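Alpha-Amylase (Thermotoga maritima, PDB 2B5D) belongs to glycoside hydrolase family 57, pairing a mostly parallel alpha/beta domain with a helical C-terminal region. Local coordinates at residues A[425-428]-A[429-433]; A[161-164]-A[165-169]. One frame throughout, in Å; residues are numbered along the deposited sequence.

Contact 1: residues A[425-428]-A[429-433]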
# COMPACT_ATOMS: atom_id res chain seq x y z
N GLU A 425 -1.79 -20.10 20.71
CA GLU A 425 -0.52 -20.75 21.06
C GLU A 425 0.28 -19.97 22.10
O GLU A 425 0.87 -20.56 23.01
CB GLU A 425 0.35 -20.97 19.82
CG GLU A 425 -0.09 -22.07 18.93
CD GLU A 425 -0.10 -23.40 19.63
OE1 GLU A 425 0.79 -23.63 20.52
OE2 GLU A 425 -1.01 -24.21 19.30
N MET A 426 0.31 -18.65 21.98
CA MET A 426 1.05 -17.89 23.01
C MET A 426 0.51 -18.06 24.44
O MET A 426 1.29 -18.06 25.39
CB MET A 426 1.15 -16.40 22.68
CG MET A 426 1.85 -16.08 21.35
SD MET A 426 1.30 -14.49 20.66
CE MET A 426 1.83 -13.31 21.95
N ILE A 427 -0.82 -18.18 24.59
CA ILE A 427 -1.46 -18.24 25.92
C ILE A 427 -1.17 -19.62 26.47
O ILE A 427 -0.73 -19.72 27.61
CB ILE A 427 -3.03 -17.98 25.89
CG1 ILE A 427 -3.36 -16.56 25.40
CG2 ILE A 427 -3.70 -18.19 27.28
CD1 ILE A 427 -4.74 -16.42 24.86
N GLU A 428 -1.45 -20.64 25.64
CA GLU A 428 -1.19 -22.05 25.93
C GLU A 428 0.28 -22.28 26.30
O GLU A 428 0.56 -22.95 27.30
CB GLU A 428 -1.61 -22.98 24.76
CG GLU A 428 -3.14 -23.12 24.60
CD GLU A 428 -3.61 -24.51 24.03
OE1 GLU A 428 -4.80 -24.88 24.25
OE2 GLU A 428 -2.81 -25.21 23.35
N ARG A 429 1.20 -21.70 25.54
CA ARG A 429 2.62 -21.84 25.86
C ARG A 429 2.99 -21.10 27.11
O ARG A 429 3.78 -21.57 27.89
CB ARG A 429 3.54 -21.35 24.72
CG ARG A 429 3.98 -22.42 23.76
CD ARG A 429 3.44 -22.19 22.35
NE ARG A 429 4.22 -21.20 21.60
CZ ARG A 429 4.71 -21.40 20.37
NH1 ARG A 429 5.40 -20.43 19.77
NH2 ARG A 429 4.50 -22.55 19.73
N MET A 430 2.45 -19.89 27.27
CA MET A 430 2.77 -19.07 28.45
C MET A 430 2.41 -19.76 29.78
O MET A 430 3.09 -19.56 30.80
CB MET A 430 2.03 -17.73 28.38
CG MET A 430 2.40 -16.76 29.49
SD MET A 430 4.09 -16.13 29.24
CE MET A 430 4.76 -16.00 30.88
N ILE A 431 1.35 -20.58 29.73
CA ILE A 431 0.79 -21.22 30.91
C ILE A 431 1.67 -22.40 31.27
O ILE A 431 2.14 -22.49 32.40
CB ILE A 431 -0.70 -21.65 30.72
CG1 ILE A 431 -1.63 -20.43 30.74
CG2 ILE A 431 -1.13 -22.55 31.86
CD1 ILE A 431 -2.91 -20.65 29.97
N ASP A 432 1.90 -23.30 30.30
CA ASP A 432 2.94 -24.34 30.36
C ASP A 432 4.22 -23.87 30.99
O ASP A 432 4.65 -24.42 31.99
CB ASP A 432 3.26 -24.85 28.98
CG ASP A 432 2.17 -25.68 28.41
OD1 ASP A 432 1.09 -25.73 29.02
OD2 ASP A 432 2.35 -26.29 27.34
N LEU A 433 4.85 -22.86 30.43
CA LEU A 433 6.13 -22.45 30.95
C LEU A 433 6.07 -21.83 32.34
O LEU A 433 7.06 -21.87 33.10
CB LEU A 433 6.79 -21.50 29.94
CG LEU A 433 6.99 -21.96 28.47
CD1 LEU A 433 7.60 -20.85 27.66
CD2 LEU A 433 7.86 -23.18 28.37
O HOH W 1 2.90 -25.51 20.32
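E425 and R429 meet one turn apart on the alpha-helix 418-436, where the backbone N of R429 donates to the carbonyl O of E425 over 2.8 Å with an N-H...O angle of 159°. The same i to i+4 ladder continues from M430 to M426, from I431 to I427 in a weak, bent bond, and from D432 to E428, the longest rung. This helix belongs to the helical C-terminal region of the family 57 protein and illustrates how an amphipathic helix divides its work between two sides.

On the polar side, E425 and R429 form a long salt bridge, with OE1 of E425 3.9 Å from NH2 of R429. The two side chains cross at a slant, and the carboxylate and guanidinium planes stand 68° apart, so the pair does not lie flat in a two-pronged clasp. The arginine chain, bent at chi2 and again at chi3 (80°), runs back along the preceding turn; its CD rests 3.1 Å from the carbonyl O of E425, and CB of E425 lies over one guanidinium face, offset toward the rim. Y492 of helix 473-496 adds a cation-pi contact, while NE of R429 is buried without a partner.

On the apolar side, I427 and I431 point the same way, CG2 of I427 lying 3.7 Å from CD1 of I431. V158 and E157 of helix 156-174 meet this ridge, and M426 packs on I485 and F488. Back at the ion pair, a water donates a hydrogen bond to OE1 of E425 at 2.8 Å and accepts a weak one from NH2 of R429, lying in the guanidinium plane.

Contact 2: residues A[161-164]-A[165-169]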
# COMPACT_ATOMS: atom_id res chain seq x y z
N ALA A 161 -5.29 -13.08 35.11
CA ALA A 161 -4.01 -12.37 35.09
C ALA A 161 -4.15 -10.97 34.55
O ALA A 161 -3.59 -9.99 35.16
CB ALA A 161 -2.99 -13.14 34.25
N GLN A 162 -4.88 -10.81 33.44
CA GLN A 162 -5.32 -9.43 33.08
C GLN A 162 -5.87 -8.64 34.24
O GLN A 162 -5.44 -7.51 34.49
CB GLN A 162 -6.33 -9.42 31.92
CG GLN A 162 -5.69 -9.57 30.56
CD GLN A 162 -5.12 -8.28 30.01
OE1 GLN A 162 -5.66 -7.17 30.26
NE2 GLN A 162 -4.03 -8.40 29.19
N ILE A 163 -6.80 -9.22 34.99
CA ILE A 163 -7.38 -8.52 36.19
C ILE A 163 -6.37 -8.24 37.29
O ILE A 163 -6.25 -7.07 37.75
CB ILE A 163 -8.57 -9.33 36.80
CG1 ILE A 163 -9.76 -9.30 35.82
CG2 ILE A 163 -8.97 -8.77 38.17
CD1 ILE A 163 -10.52 -10.58 35.77
N THR A 164 -5.66 -9.31 37.73
CA THR A 164 -4.72 -9.16 38.84
C THR A 164 -3.62 -8.20 38.58
O THR A 164 -3.20 -7.44 39.49
CB THR A 164 -4.03 -10.54 39.23
OG1 THR A 164 -5.05 -11.47 39.61
CG2 THR A 164 -3.08 -10.36 40.33
N VAL A 165 -3.07 -8.25 37.36
CA VAL A 165 -2.02 -7.33 37.00
C VAL A 165 -2.47 -5.86 37.05
O VAL A 165 -1.77 -5.02 37.62
CB VAL A 165 -1.27 -7.75 35.70
CG1 VAL A 165 -0.25 -6.68 35.26
CG2 VAL A 165 -0.53 -9.10 35.93
N GLY A 166 -3.67 -5.59 36.53
CA GLY A 166 -4.27 -4.26 36.68
C GLY A 166 -4.41 -3.83 38.13
O GLY A 166 -4.05 -2.69 38.49
N VAL A 167 -4.96 -4.74 38.95
CA VAL A 167 -5.20 -4.46 40.38
C VAL A 167 -3.90 -4.11 41.08
O VAL A 167 -3.81 -3.05 41.73
CB VAL A 167 -5.97 -5.66 41.08
CG1 VAL A 167 -5.98 -5.51 42.57
CG2 VAL A 167 -7.45 -5.78 40.49
N LYS A 168 -2.88 -4.96 40.92
CA LYS A 168 -1.56 -4.70 41.50
C LYS A 168 -0.92 -3.45 40.96
O LYS A 168 -0.31 -2.66 41.72
CB LYS A 168 -0.64 -5.89 41.29
CG LYS A 168 -0.95 -7.10 42.16
CD LYS A 168 0.27 -8.03 42.24
CE LYS A 168 -0.13 -9.47 42.66
NZ LYS A 168 -1.18 -9.51 43.75
N ASN A 169 -1.08 -3.22 39.65
CA ASN A 169 -0.54 -1.99 39.07
C ASN A 169 -1.13 -0.70 39.65
O ASN A 169 -0.41 0.27 39.93
CB ASN A 169 -0.60 -1.99 37.54
CG ASN A 169 0.19 -0.86 36.96
OD1 ASN A 169 1.42 -0.93 36.93
ND2 ASN A 169 -0.49 0.23 36.57
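A local, one-turn contact, buried apart from K168, joins I163 to V167 and T164 to K168 on alpha-helix 156-174, the crossover helix of the beta-alpha-beta unit formed with the parallel strands 137-142 and 180-182. It shows how successive positions of such a helix can serve different neighbours. The backbone bonds are regular: V165 N donates to A161 O, V167 N to I163 O, and K168 N to T164 O, the last at 2.9 Å and almost straight (175°). Only G166 N to Q162 O is weak.

I163 and V167 stand side by side, their CG2 methyls 4.1 Å apart. In V167 this methyl is anti to the carbonyl carbon, beside the backbone N, and that rotation brings it within 3.3 Å of the carbonyl O of I163. L192, Y195 and L196 of helix 192-198 cover I163, whereas A161, Q162 and V165 reach F457 of helix 443-458.

T164 divides its two branches between different tasks. OG1 is engaged with the carbonyl O of N160, one turn back, and with R525 and N199, so this buried hydroxyl is gripped by several partners. CG2, anti to the backbone N, instead faces along the helix toward K168. The lysine chain runs beside it, largely extended until a bend at chi4 (-41°), and touches through carbon: CE of K168 lies 3.9 Å from CG2 of T164, with NZ of K168 at 4.0 Å from the same methyl.

Two helices from different parts of the chain here illustrate how a C-terminal helical region is seated against an alpha/beta domain. The centres of contact 1 and contact 2 lie 18 Å apart and their nearest atoms about 8 Å, so the two do not touch, yet they are joined through shared neighbours. The first turn of helix 156-174, just before 161-164, receives the isoleucines of contact 1. M523 packs on M430 and I431 of contact 1 and on A161 of contact 2, while helix 443-458 touches both. Contact 2 is the more central, about 16 Å from the chain's centre against 29 Å for contact 1.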